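Local structure of coronin (Toxoplasma gondii, 4OZU) at residues A41-I46 with F90-L95; E137-V142 with E377-G382; L186-C189 with A195-I198; K220-D225 with G280-C285; P321-D326 with P368-S373. The protein probably binds actin filaments and is represented here by its seven-bladed WD40 beta-propeller domain, one part of a longer protein. All blocks are in the same frame, centred on the assembly; numbering follows the deposited sequence. Where two conformers were deposited one is given.

Contact 1 (A41-I46 with F90-L95). With ACT (acetate ion), chain C.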
# COMPACT_ATOMS: atom_id res chain seq x y z
N ALA A 41 5.65 3.15 5.40
CA ALA A 41 5.65 3.63 6.77
C ALA A 41 4.82 2.71 7.64
O ALA A 41 3.85 2.11 7.17
CB ALA A 41 5.11 5.06 6.84
N ASN A 42 5.22 2.56 8.90
CA ASN A 42 4.35 1.94 9.89
C ASN A 42 4.11 2.96 11.00
O ASN A 42 4.19 4.16 10.74
CB ASN A 42 4.94 0.61 10.39
CG ASN A 42 6.26 0.75 11.15
OD1 ASN A 42 6.75 1.86 11.41
ND2 ASN A 42 6.83 -0.39 11.52
N THR A 43 3.79 2.52 12.21
CA THR A 43 3.43 3.49 13.24
C THR A 43 4.65 4.22 13.80
O THR A 43 4.49 5.20 14.51
CB THR A 43 2.68 2.82 14.41
OG1 THR A 43 3.49 1.79 14.98
CG2 THR A 43 1.36 2.23 13.93
N GLU A 44 5.85 3.75 13.46
CA GLU A 44 7.08 4.27 14.05
C GLU A 44 8.07 4.79 13.02
O GLU A 44 8.75 5.80 13.26
CB GLU A 44 7.75 3.17 14.88
CG GLU A 44 9.05 3.57 15.59
CD GLU A 44 8.81 4.31 16.88
OE1 GLU A 44 7.64 4.64 17.17
OE2 GLU A 44 9.79 4.55 17.62
N TYR A 45 8.16 4.11 11.88
CA TYR A 45 9.23 4.36 10.91
C TYR A 45 8.72 4.72 9.52
O TYR A 45 7.60 4.39 9.14
CB TYR A 45 10.14 3.13 10.77
CG TYR A 45 10.70 2.63 12.07
CD1 TYR A 45 11.55 3.42 12.83
CD2 TYR A 45 10.41 1.35 12.53
CE1 TYR A 45 12.06 2.97 14.03
CE2 TYR A 45 10.92 0.89 13.72
CZ TYR A 45 11.75 1.71 14.47
OH TYR A 45 12.28 1.28 15.66
N ILE A 46 9.59 5.40 8.78
CA ILE A 46 9.40 5.65 7.36
C ILE A 46 10.55 4.97 6.62
O ILE A 46 11.70 5.10 7.02
CB ILE A 46 9.41 7.17 7.03
CG1 ILE A 46 8.31 7.91 7.80
CG2 ILE A 46 9.28 7.40 5.53
CD1 ILE A 46 8.50 9.42 7.82
N PHE A 90 2.05 -6.28 11.56
CA PHE A 90 1.97 -6.68 12.96
C PHE A 90 3.21 -6.34 13.79
O PHE A 90 3.09 -5.95 14.94
CB PHE A 90 1.72 -8.18 13.04
CG PHE A 90 0.64 -8.64 12.11
CD1 PHE A 90 -0.67 -8.20 12.27
CD2 PHE A 90 0.93 -9.50 11.07
CE1 PHE A 90 -1.65 -8.62 11.41
CE2 PHE A 90 -0.06 -9.92 10.21
CZ PHE A 90 -1.34 -9.48 10.38
N TYR A 91 4.38 -6.50 13.19
CA TYR A 91 5.64 -6.43 13.91
C TYR A 91 6.40 -5.18 13.50
O TYR A 91 6.81 -5.03 12.35
CB TYR A 91 6.44 -7.70 13.65
CG TYR A 91 5.59 -8.93 13.85
CD1 TYR A 91 4.89 -9.12 15.03
CD2 TYR A 91 5.42 -9.86 12.84
CE1 TYR A 91 4.09 -10.23 15.21
CE2 TYR A 91 4.62 -10.97 13.01
CZ TYR A 91 3.95 -11.15 14.20
OH TYR A 91 3.15 -12.26 14.37
N ARG A 92 6.56 -4.28 14.47
CA ARG A 92 7.06 -2.94 14.23
C ARG A 92 8.46 -2.90 13.63
O ARG A 92 8.82 -1.94 12.95
CB ARG A 92 7.07 -2.15 15.53
CG ARG A 92 7.43 -0.71 15.33
CD ARG A 92 6.45 0.20 16.02
NE ARG A 92 6.85 0.46 17.40
CZ ARG A 92 6.12 0.17 18.47
NH1 ARG A 92 4.93 -0.41 18.36
NH2 ARG A 92 6.58 0.45 19.68
N ASP A 93 9.24 -3.95 13.89
CA ASP A 93 10.65 -3.98 13.49
C ASP A 93 10.88 -4.77 12.21
O ASP A 93 12.03 -4.91 11.77
CB ASP A 93 11.50 -4.56 14.62
CG ASP A 93 11.00 -5.91 15.12
OD1 ASP A 93 9.84 -6.28 14.82
OD2 ASP A 93 11.76 -6.59 15.83
N ILE A 94 9.81 -5.29 11.62
CA ILE A 94 9.92 -6.18 10.46
C ILE A 94 9.42 -5.51 9.18
O ILE A 94 8.35 -4.92 9.14
CB ILE A 94 9.13 -7.48 10.69
CG1 ILE A 94 9.69 -8.25 11.89
CG2 ILE A 94 9.14 -8.36 9.44
CD1 ILE A 94 11.13 -8.71 11.73
N LEU A 95 10.22 -5.63 8.13
CA LEU A 95 9.78 -5.15 6.83
C LEU A 95 10.37 -6.02 5.74
O LEU A 95 11.29 -6.81 5.97
CB LEU A 95 10.18 -3.69 6.61
CG LEU A 95 11.68 -3.38 6.57
CD1 LEU A 95 11.91 -2.11 5.77
CD2 LEU A 95 12.27 -3.22 7.97
C ACT C . 3.30 -1.34 13.73
O ACT C . 3.54 -1.08 14.92
OXT ACT C . 3.13 -0.36 12.98
CH3 ACT C . 3.21 -2.75 13.23
O HOH W 1 5.88 -3.11 10.80

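Contact 2 (E137-V142 with E377-G382)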
# COMPACT_ATOMS: atom_id res chain seq x y z
N GLU A 137 4.07 -7.94 -0.67
CA GLU A 137 2.90 -7.56 0.12
C GLU A 137 2.57 -8.59 1.20
O GLU A 137 2.41 -9.78 0.92
CB GLU A 137 1.69 -7.37 -0.79
CG GLU A 137 1.78 -6.15 -1.71
CD GLU A 137 1.37 -4.85 -1.04
OE1 GLU A 137 0.76 -4.89 0.05
OE2 GLU A 137 1.65 -3.78 -1.62
N TRP A 138 2.46 -8.10 2.43
CA TRP A 138 2.13 -8.93 3.57
C TRP A 138 0.64 -9.20 3.66
O TRP A 138 -0.17 -8.29 3.47
CB TRP A 138 2.57 -8.26 4.87
CG TRP A 138 4.02 -8.01 5.01
CD1 TRP A 138 4.69 -6.85 4.76
CD2 TRP A 138 5.00 -8.93 5.51
NE1 TRP A 138 6.02 -6.99 5.06
CE2 TRP A 138 6.24 -8.26 5.52
CE3 TRP A 138 4.94 -10.25 5.96
CZ2 TRP A 138 7.41 -8.87 5.95
CZ3 TRP A 138 6.12 -10.86 6.37
CH2 TRP A 138 7.33 -10.17 6.37
N ASN A 139 0.30 -10.44 3.99
CA ASN A 139 -1.07 -10.79 4.30
C ASN A 139 -1.54 -9.97 5.51
O ASN A 139 -0.85 -9.91 6.52
CB ASN A 139 -1.18 -12.28 4.59
CG ASN A 139 -2.61 -12.76 4.68
OD1 ASN A 139 -3.37 -12.32 5.54
ND2 ASN A 139 -2.98 -13.65 3.77
N PRO A 140 -2.71 -9.33 5.40
CA PRO A 140 -3.18 -8.45 6.48
C PRO A 140 -3.76 -9.19 7.68
O PRO A 140 -4.02 -8.55 8.69
CB PRO A 140 -4.26 -7.60 5.80
CG PRO A 140 -4.80 -8.50 4.75
CD PRO A 140 -3.62 -9.28 4.24
N ALA A 141 -3.97 -10.50 7.57
CA ALA A 141 -4.59 -11.27 8.65
C ALA A 141 -3.68 -12.35 9.21
O ALA A 141 -3.87 -12.79 10.35
CB ALA A 141 -5.87 -11.89 8.16
N VAL A 142 -2.70 -12.78 8.42
CA VAL A 142 -1.90 -13.95 8.76
C VAL A 142 -0.44 -13.60 8.89
O VAL A 142 0.17 -13.05 7.98
CB VAL A 142 -2.05 -15.05 7.70
CG1 VAL A 142 -1.35 -16.35 8.16
CG2 VAL A 142 -3.51 -15.30 7.39
N GLU A 377 -0.44 -21.66 10.36
CA GLU A 377 -0.94 -23.02 10.47
C GLU A 377 -2.46 -23.04 10.47
O GLU A 377 -3.07 -23.89 9.82
CB GLU A 377 -0.39 -23.69 11.74
CG GLU A 377 1.11 -23.98 11.71
CD GLU A 377 1.98 -22.73 11.56
OE1 GLU A 377 1.68 -21.71 12.22
OE2 GLU A 377 2.95 -22.77 10.77
N GLU A 378 -3.08 -22.09 11.17
CA GLU A 378 -4.54 -21.98 11.19
C GLU A 378 -5.08 -21.64 9.81
O GLU A 378 -6.08 -22.20 9.36
CB GLU A 378 -4.98 -20.91 12.20
CG GLU A 378 -4.87 -21.33 13.66
CD GLU A 378 -5.05 -20.17 14.62
OE1 GLU A 378 -5.06 -19.02 14.16
OE2 GLU A 378 -5.18 -20.39 15.84
N TRP A 379 -4.39 -20.74 9.12
CA TRP A 379 -4.80 -20.30 7.79
C TRP A 379 -4.73 -21.46 6.80
O TRP A 379 -5.63 -21.64 5.98
CB TRP A 379 -3.90 -19.15 7.35
CG TRP A 379 -4.28 -18.45 6.10
CD1 TRP A 379 -5.40 -17.70 5.88
CD2 TRP A 379 -3.51 -18.38 4.90
NE1 TRP A 379 -5.38 -17.17 4.61
CE2 TRP A 379 -4.22 -17.57 3.99
CE3 TRP A 379 -2.28 -18.92 4.50
CZ2 TRP A 379 -3.76 -17.30 2.71
CZ3 TRP A 379 -1.82 -18.65 3.22
CH2 TRP A 379 -2.56 -17.86 2.34
N PHE A 380 -3.68 -22.27 6.88
CA PHE A 380 -3.54 -23.40 5.96
C PHE A 380 -4.57 -24.49 6.24
O PHE A 380 -4.83 -25.33 5.38
CB PHE A 380 -2.13 -23.98 6.04
CG PHE A 380 -1.11 -23.16 5.31
CD1 PHE A 380 -1.24 -22.92 3.96
CD2 PHE A 380 -0.01 -22.64 5.97
CE1 PHE A 380 -0.31 -22.17 3.27
CE2 PHE A 380 0.93 -21.88 5.29
CZ PHE A 380 0.78 -21.64 3.95
N LYS A 381 -5.16 -24.47 7.43
CA LYS A 381 -6.24 -25.41 7.74
C LYS A 381 -7.56 -24.93 7.13
O LYS A 381 -8.57 -25.63 7.22
CB LYS A 381 -6.37 -25.58 9.26
CG LYS A 381 -5.28 -26.47 9.86
CD LYS A 381 -5.41 -26.61 11.38
CE LYS A 381 -4.45 -27.67 11.92
NZ LYS A 381 -3.03 -27.40 11.60
N GLY A 382 -7.55 -23.75 6.52
CA GLY A 382 -8.72 -23.23 5.82
C GLY A 382 -9.52 -22.20 6.60
O GLY A 382 -10.63 -21.85 6.20

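Contact 3 (L186-C189 with A195-I198)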
# COMPACT_ATOMS: atom_id res chain seq x y z
N LEU A 186 -7.63 -14.05 -0.57
CA LEU A 186 -7.42 -13.87 -2.00
C LEU A 186 -6.46 -12.73 -2.29
O LEU A 186 -6.35 -11.78 -1.51
CB LEU A 186 -8.75 -13.61 -2.71
CG LEU A 186 -9.79 -14.73 -2.60
CD1 LEU A 186 -11.11 -14.30 -3.24
CD2 LEU A 186 -9.28 -16.01 -3.24
N LEU A 187 -5.76 -12.86 -3.41
CA LEU A 187 -4.89 -11.82 -3.93
C LEU A 187 -5.47 -11.35 -5.26
O LEU A 187 -6.04 -12.16 -6.00
CB LEU A 187 -3.47 -12.34 -4.10
CG LEU A 187 -2.42 -11.30 -4.49
CD1 LEU A 187 -1.58 -10.90 -3.29
CD2 LEU A 187 -1.55 -11.87 -5.59
N ALA A 188 -5.37 -10.06 -5.52
CA ALA A 188 -5.72 -9.52 -6.83
C ALA A 188 -4.48 -8.92 -7.44
O ALA A 188 -3.65 -8.32 -6.74
CB ALA A 188 -6.82 -8.48 -6.73
N CYS A 189 -4.32 -9.11 -8.75
CA CYS A 189 -3.19 -8.53 -9.45
C CYS A 189 -3.59 -8.07 -10.84
O CYS A 189 -4.55 -8.58 -11.42
CB CYS A 189 -2.03 -9.53 -9.54
SG CYS A 189 -2.44 -11.09 -10.36
N ALA A 195 -5.33 -7.35 -17.86
CA ALA A 195 -6.20 -8.24 -17.11
C ALA A 195 -6.10 -7.96 -15.61
O ALA A 195 -5.03 -7.64 -15.09
CB ALA A 195 -5.85 -9.68 -17.39
N LEU A 196 -7.24 -8.08 -14.94
CA LEU A 196 -7.29 -8.16 -13.49
C LEU A 196 -7.52 -9.62 -13.13
O LEU A 196 -8.50 -10.21 -13.58
CB LEU A 196 -8.41 -7.27 -12.94
CG LEU A 196 -8.70 -7.40 -11.44
CD1 LEU A 196 -7.56 -6.83 -10.62
CD2 LEU A 196 -10.01 -6.73 -11.12
N ASN A 197 -6.63 -10.18 -12.33
CA ASN A 197 -6.67 -11.59 -11.97
C ASN A 197 -6.83 -11.77 -10.48
O ASN A 197 -6.21 -11.07 -9.69
CB ASN A 197 -5.41 -12.31 -12.44
CG ASN A 197 -5.02 -11.96 -13.87
OD1 ASN A 197 -5.66 -12.40 -14.82
ND2 ASN A 197 -3.97 -11.15 -14.01
N ILE A 198 -7.69 -12.72 -10.11
CA ILE A 198 -7.90 -13.08 -8.71
C ILE A 198 -7.27 -14.44 -8.44
O ILE A 198 -7.52 -15.40 -9.18
CB ILE A 198 -9.40 -13.13 -8.35
CG1 ILE A 198 -10.13 -11.89 -8.87
CG2 ILE A 198 -9.55 -13.27 -6.85
CD1 ILE A 198 -9.60 -10.57 -8.34

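Contact 4 (K220-D225 with G280-C285)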
# COMPACT_ATOMS: atom_id res chain seq x y z
N LYS A 220 -3.82 -0.64 -12.25
CA LYS A 220 -3.41 -0.89 -10.87
C LYS A 220 -4.65 -1.28 -10.09
O LYS A 220 -5.74 -0.82 -10.41
CB LYS A 220 -2.76 0.35 -10.25
CG LYS A 220 -1.54 0.87 -10.99
CD LYS A 220 -0.29 0.07 -10.66
CE LYS A 220 0.91 0.56 -11.46
NZ LYS A 220 2.18 -0.15 -11.12
N CYS A 221 -4.50 -2.11 -9.07
CA CYS A 221 -5.65 -2.52 -8.28
C CYS A 221 -5.40 -2.43 -6.78
O CYS A 221 -4.27 -2.30 -6.33
CB CYS A 221 -6.09 -3.94 -8.63
SG CYS A 221 -5.02 -5.26 -7.94
N THR A 222 -6.50 -2.45 -6.04
CA THR A 222 -6.46 -2.70 -4.61
C THR A 222 -7.83 -3.25 -4.22
O THR A 222 -8.80 -3.10 -4.96
CB THR A 222 -6.12 -1.44 -3.81
OG1 THR A 222 -5.77 -1.81 -2.47
CG2 THR A 222 -7.29 -0.48 -3.80
N TRP A 223 -7.91 -3.89 -3.05
CA TRP A 223 -9.18 -4.41 -2.58
C TRP A 223 -9.96 -3.33 -1.86
O TRP A 223 -9.38 -2.44 -1.24
CB TRP A 223 -8.94 -5.60 -1.64
CG TRP A 223 -8.51 -6.81 -2.37
CD1 TRP A 223 -7.25 -7.09 -2.79
CD2 TRP A 223 -9.33 -7.91 -2.76
NE1 TRP A 223 -7.23 -8.32 -3.42
CE2 TRP A 223 -8.50 -8.84 -3.42
CE3 TRP A 223 -10.69 -8.21 -2.61
CZ2 TRP A 223 -8.98 -10.04 -3.93
CZ3 TRP A 223 -11.16 -9.41 -3.13
CH2 TRP A 223 -10.31 -10.31 -3.78
N ILE A 224 -11.29 -3.40 -1.96
CA ILE A 224 -12.16 -2.48 -1.27
C ILE A 224 -13.24 -3.28 -0.53
O ILE A 224 -14.43 -3.00 -0.65
CB ILE A 224 -12.78 -1.43 -2.24
CG1 ILE A 224 -13.44 -2.13 -3.44
CG2 ILE A 224 -11.70 -0.46 -2.69
CD1 ILE A 224 -14.13 -1.18 -4.40
N ASP A 225 -12.79 -4.29 0.22
CA ASP A 225 -13.64 -4.97 1.19
C ASP A 225 -13.32 -4.39 2.58
O ASP A 225 -13.27 -3.17 2.72
CB ASP A 225 -13.46 -6.51 1.11
CG ASP A 225 -12.00 -6.98 1.19
OD1 ASP A 225 -11.04 -6.20 1.00
OD2 ASP A 225 -11.81 -8.20 1.43
N GLY A 280 -13.56 3.99 4.42
CA GLY A 280 -13.97 3.92 3.04
C GLY A 280 -13.34 4.98 2.14
O GLY A 280 -13.66 5.05 0.95
N MET A 281 -12.44 5.80 2.68
CA MET A 281 -11.74 6.77 1.85
C MET A 281 -10.86 6.04 0.85
O MET A 281 -10.17 5.06 1.19
CB MET A 281 -10.89 7.73 2.68
CG MET A 281 -11.65 8.71 3.55
SD MET A 281 -12.99 9.60 2.73
CE MET A 281 -12.15 10.35 1.34
N LEU A 282 -10.88 6.52 -0.38
CA LEU A 282 -10.15 5.90 -1.47
C LEU A 282 -9.37 6.98 -2.21
O LEU A 282 -9.96 7.85 -2.85
CB LEU A 282 -11.11 5.17 -2.42
CG LEU A 282 -10.55 4.31 -3.55
CD1 LEU A 282 -9.58 3.26 -3.03
CD2 LEU A 282 -11.68 3.65 -4.30
N TYR A 283 -8.04 6.93 -2.08
CA TYR A 283 -7.18 7.93 -2.69
C TYR A 283 -6.59 7.38 -3.99
O TYR A 283 -6.23 6.20 -4.04
CB TYR A 283 -6.06 8.34 -1.73
CG TYR A 283 -6.52 8.76 -0.35
CD1 TYR A 283 -6.77 7.81 0.62
CD2 TYR A 283 -6.70 10.10 -0.03
CE1 TYR A 283 -7.19 8.18 1.88
CE2 TYR A 283 -7.13 10.48 1.24
CZ TYR A 283 -7.37 9.51 2.19
OH TYR A 283 -7.79 9.86 3.45
N VAL A 284 -6.52 8.20 -5.03
CA VAL A 284 -5.86 7.80 -6.27
C VAL A 284 -4.74 8.78 -6.56
O VAL A 284 -4.98 9.98 -6.74
CB VAL A 284 -6.85 7.71 -7.46
CG1 VAL A 284 -7.83 6.56 -7.23
CG2 VAL A 284 -7.62 9.01 -7.66
N CYS A 285 -3.52 8.25 -6.59
CA CYS A 285 -2.31 9.05 -6.66
C CYS A 285 -1.44 8.63 -7.84
O CYS A 285 -1.13 7.45 -7.99
CB CYS A 285 -1.52 8.90 -5.36
SG CYS A 285 -2.54 9.04 -3.87

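Contact 5 (P321-D326 with P368-S373)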
# COMPACT_ATOMS: atom_id res chain seq x y z
N PRO A 321 -0.22 4.12 8.60
CA PRO A 321 -1.30 3.27 9.09
C PRO A 321 -2.32 4.05 9.90
O PRO A 321 -1.98 5.10 10.45
CB PRO A 321 -0.58 2.24 9.97
CG PRO A 321 0.86 2.34 9.61
CD PRO A 321 1.08 3.76 9.20
N LYS A 322 -3.53 3.54 9.98
CA LYS A 322 -4.60 4.18 10.75
C LYS A 322 -4.19 4.39 12.20
O LYS A 322 -4.51 5.41 12.79
CB LYS A 322 -5.88 3.35 10.68
CG LYS A 322 -7.04 3.90 11.48
CD LYS A 322 -7.53 5.25 10.96
CE LYS A 322 -8.12 5.12 9.57
NZ LYS A 322 -8.91 6.31 9.17
N LEU A 323 -3.49 3.42 12.78
CA LEU A 323 -3.11 3.50 14.19
C LEU A 323 -2.22 4.69 14.48
O LEU A 323 -2.10 5.11 15.63
CB LEU A 323 -2.39 2.22 14.63
CG LEU A 323 -3.26 0.97 14.82
CD1 LEU A 323 -2.37 -0.22 15.09
CD2 LEU A 323 -4.26 1.16 15.94
N ALA A 324 -1.60 5.24 13.44
CA ALA A 324 -0.65 6.33 13.61
C ALA A 324 -1.27 7.74 13.48
O ALA A 324 -0.59 8.73 13.75
CB ALA A 324 0.48 6.18 12.60
N VAL A 325 -2.52 7.84 13.06
CA VAL A 325 -3.09 9.17 12.80
C VAL A 325 -3.33 9.95 14.09
O VAL A 325 -3.46 9.37 15.17
CB VAL A 325 -4.42 9.12 11.99
CG1 VAL A 325 -4.22 8.37 10.67
CG2 VAL A 325 -5.55 8.52 12.82
N ASP A 326 -3.38 11.27 13.95
CA ASP A 326 -3.56 12.18 15.07
C ASP A 326 -5.06 12.41 15.30
O ASP A 326 -5.69 13.22 14.62
CB ASP A 326 -2.84 13.50 14.79
CG ASP A 326 -2.77 14.40 16.01
OD1 ASP A 326 -3.60 14.25 16.92
OD2 ASP A 326 -1.87 15.27 16.04
N PRO A 368 -7.73 -1.62 12.11
CA PRO A 368 -6.91 -2.84 12.07
C PRO A 368 -5.82 -2.81 13.12
O PRO A 368 -5.07 -1.84 13.18
CB PRO A 368 -6.32 -2.83 10.65
CG PRO A 368 -7.29 -2.03 9.84
CD PRO A 368 -7.82 -0.97 10.79
N ASP A 369 -5.75 -3.85 13.94
CA ASP A 369 -4.75 -3.93 15.00
C ASP A 369 -3.46 -4.57 14.53
O ASP A 369 -3.40 -5.17 13.46
CB ASP A 369 -5.30 -4.71 16.19
CG ASP A 369 -4.64 -4.32 17.51
OD1 ASP A 369 -3.72 -3.46 17.52
OD2 ASP A 369 -5.05 -4.87 18.55
N VAL A 370 -2.42 -4.45 15.35
CA VAL A 370 -1.12 -5.02 15.03
C VAL A 370 -1.00 -6.44 15.59
O VAL A 370 0.07 -6.85 16.06
CB VAL A 370 0.03 -4.13 15.56
CG1 VAL A 370 0.03 -2.79 14.82
CG2 VAL A 370 -0.09 -3.91 17.07
N GLU A 371 -2.11 -7.17 15.55
CA GLU A 371 -2.16 -8.58 15.96
C GLU A 371 -2.73 -9.41 14.83
O GLU A 371 -3.81 -9.11 14.33
CB GLU A 371 -3.05 -8.77 17.20
CG GLU A 371 -2.55 -8.19 18.48
CD GLU A 371 -3.54 -8.41 19.60
OE1 GLU A 371 -4.36 -9.35 19.50
OE2 GLU A 371 -3.52 -7.64 20.57
N PRO A 372 -2.03 -10.48 14.42
CA PRO A 372 -2.64 -11.33 13.39
C PRO A 372 -3.88 -12.08 13.89
O PRO A 372 -3.87 -12.54 15.03
CB PRO A 372 -1.53 -12.34 13.05
CG PRO A 372 -0.30 -11.87 13.75
CD PRO A 372 -0.71 -10.97 14.85
N SER A 373 -4.90 -12.22 13.06
CA SER A 373 -6.09 -12.95 13.49
C SER A 373 -5.87 -14.46 13.39
O SER A 373 -6.52 -15.23 14.09
CB SER A 373 -7.32 -12.56 12.66
OG SER A 373 -7.24 -13.07 11.34
O HOH W 2 -3.64 0.47 11.61

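Contact 1 (A41-I46 with F90-L95)
Arg92 lies across Asn42, Thr43 and Glu44 where turns of two successive beta-propeller blades meet, and the receiving turn is an Asx turn built on Asn42. Followed outward, the arginine illustrates how a long side chain can bind through its aliphatic part. Its CB approaches the acetate oxygen O, while CG comes within 3.9 Å of Asn42 ND2. CG lies anti to the backbone N (chi1 -173°), and a bend at chi2 lays CD against Glu44 CB at 3.4 Å. The same CD lies 3.5 Å from Thr43 OG1. NE still runs beside Glu44 CB, and at the tip NH1 has the acetate O at the guanidinium edge, 3.8 Å away. Glu44 OE1 and Arg92 NE attract only as charges, because the oxygen stands well out of the guanidinium plane; the other carboxylate oxygen, OE2, is salt-bridged to Arg62. The acetate, probably from the crystallisation liquor, receives the backbone N-H of Thr43. The amide of Asn42 is held at both ends. Its OD1 takes the backbone N-H groups of Glu44 and Tyr45, the latter at 2.7 Å, which fixes the flip of the amide and turns ND2 toward the other blade. There ND2 reaches water 1, which in turn meets Tyr91 O, and donates a bent bond (132°) to Arg92 O at 2.9 Å, with that oxygen in the amide plane.

Contact 2 (E137-V142 with E377-G382)
Val142 packs on the indole of Trp379, joining the turn after strand 133-138 of a propeller blade to the short helix 376-380 of the C-terminal region. The pair is a compact example of a CH-pi contact and forms the tight half of the interface. Val142 CG2 sits over the five-membered ring, 3.6 Å from its centroid and only 20° off the ring normal. It comes to 3.4 Å from CD1 of Trp379, while the second methyl, CG1, touches the root of the same side chain, 3.9 Å from Trp379 CB. Both methyls are thus engaged, one on the ring and one where the ring leaves the helix. Trp379 CG stands opposite the backbone N (chi1 -172°), which carries the indole off the helix toward the blade; Arg202 adds a cation-pi contact. Asn139 makes the looser half: its amide approaches the indole obliquely, the two planes 75° apart, and no hydrogen bond crosses between them. ND2 has its stronger partner in Gly184 O, to which Trp379 NE1 is also weakly bonded. Toward solvent a Schellman motif closes the last helical turn, with Gly382 N bonding back to Trp379 O. Within segment 137-142, Asn139 closes an Asx turn, OD1 accepting Ala141 N at 2.8 Å in the carbonyl plane and Val142 N from above that plane.

Contact 3 (L186-C189 with A195-I198)
Ala188 and Ile198 face each other in the beta hairpin formed by strands 187-191 and 195-200, the two central strands of a four-stranded propeller blade. The pair shows how a small residue makes a hollow in a sheet face. Ala188, a non-hydrogen-bonded partner of Ile198, offers only its CB, and the delta methyl of the isoleucine dips to it, CD1 to CB 3.8 Å. Leu196 comes to the same shallow spot, its CD1 4.3 Å from Ala188 CB, so two branched chains converge on one methyl. Farther along, the other branch of the isoleucine, CG2, meets Leu186 CD1 at 4.1 Å. From strand 220-223 of the next blade, Cys221 and Trp223 both touch Ala188, with Trp223 also on Leu186 and Cys221 on Leu196. On the reverse face Cys189 pairs with Asn197, where Phe171 touches both side chains. Two backbone bonds join them, Asn197 N to Cys189 O at 2.8 Å being almost straight (175°). Asn197 OD1 bonds to Ser209 OG of the outer strand; on the near side Asn197 CB packs against Cys189 SG at 3.8 Å.

Contact 4 (K220-D225 with G280-C285)
Leu282, Ile224 and Thr222 meet without any flat group between them, yet two aromatic rings, Phe235 and Phe275, border the patch, each touching both Leu282 and Ile224. The contact illustrates how two segments of neighbouring beta-propeller blades can meet through methyl groups alone. On the other side of strand 281-286, Tyr283 belongs to a separate aromatic group, its ring meeting Phe319, Phe349 and Tyr294 with planes inclined by roughly 40° to 50°. Across the interface itself the work falls to the two methyl branches of Leu282. CG lies anti to the backbone N (chi1 -173°), which sends the fork toward the other blade. Its CD1 stands 4.3 Å from Ile224 CG2 and 4.5 Å from Thr222 CG2. CD2 also approaches Ile224 CG2, at 4.4 Å. Since Thr222 CG2 and Ile224 CG2 are themselves 4.5 Å apart, Leu282 CD1 sits between two methyls of segment 220-225, one from the strand and one from the residue just beyond it. No hydrogen bond crosses, and the small shared surface of 82 Å² fits a light touch within a buried core. Strand 220-223 is an edge strand of its blade, bonded to strand 233-239; strand 281-286 is the second strand of the following blade, reached past strand 271-275, whose Pro273 touches Thr222. Beyond it comes its antiparallel neighbour, strand 291-298, to which Cys285 is also linked by a disulfide with Cys292.

Contact 5 (P321-D326 with P368-S373)
Leu323 CG and Val370 CG1 both lie anti to the carbonyl carbon of their own residue (chi1 -74° and -66°), and from there an extended second torsion in the leucine (chi2 173°) lets Leu323 CD1 reach Val370 CG1, at 3.5 Å. The two side chains slant across one another. Here the loop between strands 317-319 and 331-339 of the beta-propeller, coiled into a short 3-10 turn at 322-324, faces the chain that leaves strand 367-368 for the C-terminal helix. The leucine fork also lies against the backbone of that chain, CG and CD1 both coming to 3.7 Å from Pro368 O. This carbonyl does double work, for water 2 donates to Pro368 O at 3.1 Å and accepts the backbone N-H of Leu323 at 3.2 Å. Within segment 368-373, Asp369 OD1 accepts the N-H of the next residue, Val370 N, at 2.7 Å, approached from above the carboxylate plane. Around the site, Val392 packs on Leu323, and a bound acetate lies about 4 Å from the Val370 side chain. The case exemplifies a surface contact in which hydrocarbon and water share the task. No direct hydrogen bond joins the two segments: apolar contact holds the side chains together, and the polar link between the backbones is a single bridging water, which connects Leu323 N to Pro368 O.

From the N terminus, contact 1 closes first, joining two consecutive blades before any other contact begins. Residues 137-142 then open contact 2, whose partner arrives only at 377-382; within that long loop contacts 3, 4 and 5 open and close one after another, and none cross. Contact 3 is the local hairpin of one blade, and contact 4 links the next blade to its successor, touching contact 3 through Trp223 and Cys221. Contact 5 brings the late loop 321-326 to the chain heading for the C-terminal helix. Phe90 of contact 1 packs on Pro372 of contact 5 and also on Pro140 of contact 2, while Ala141 meets Ser373, so contacts 1, 2 and 5 adjoin.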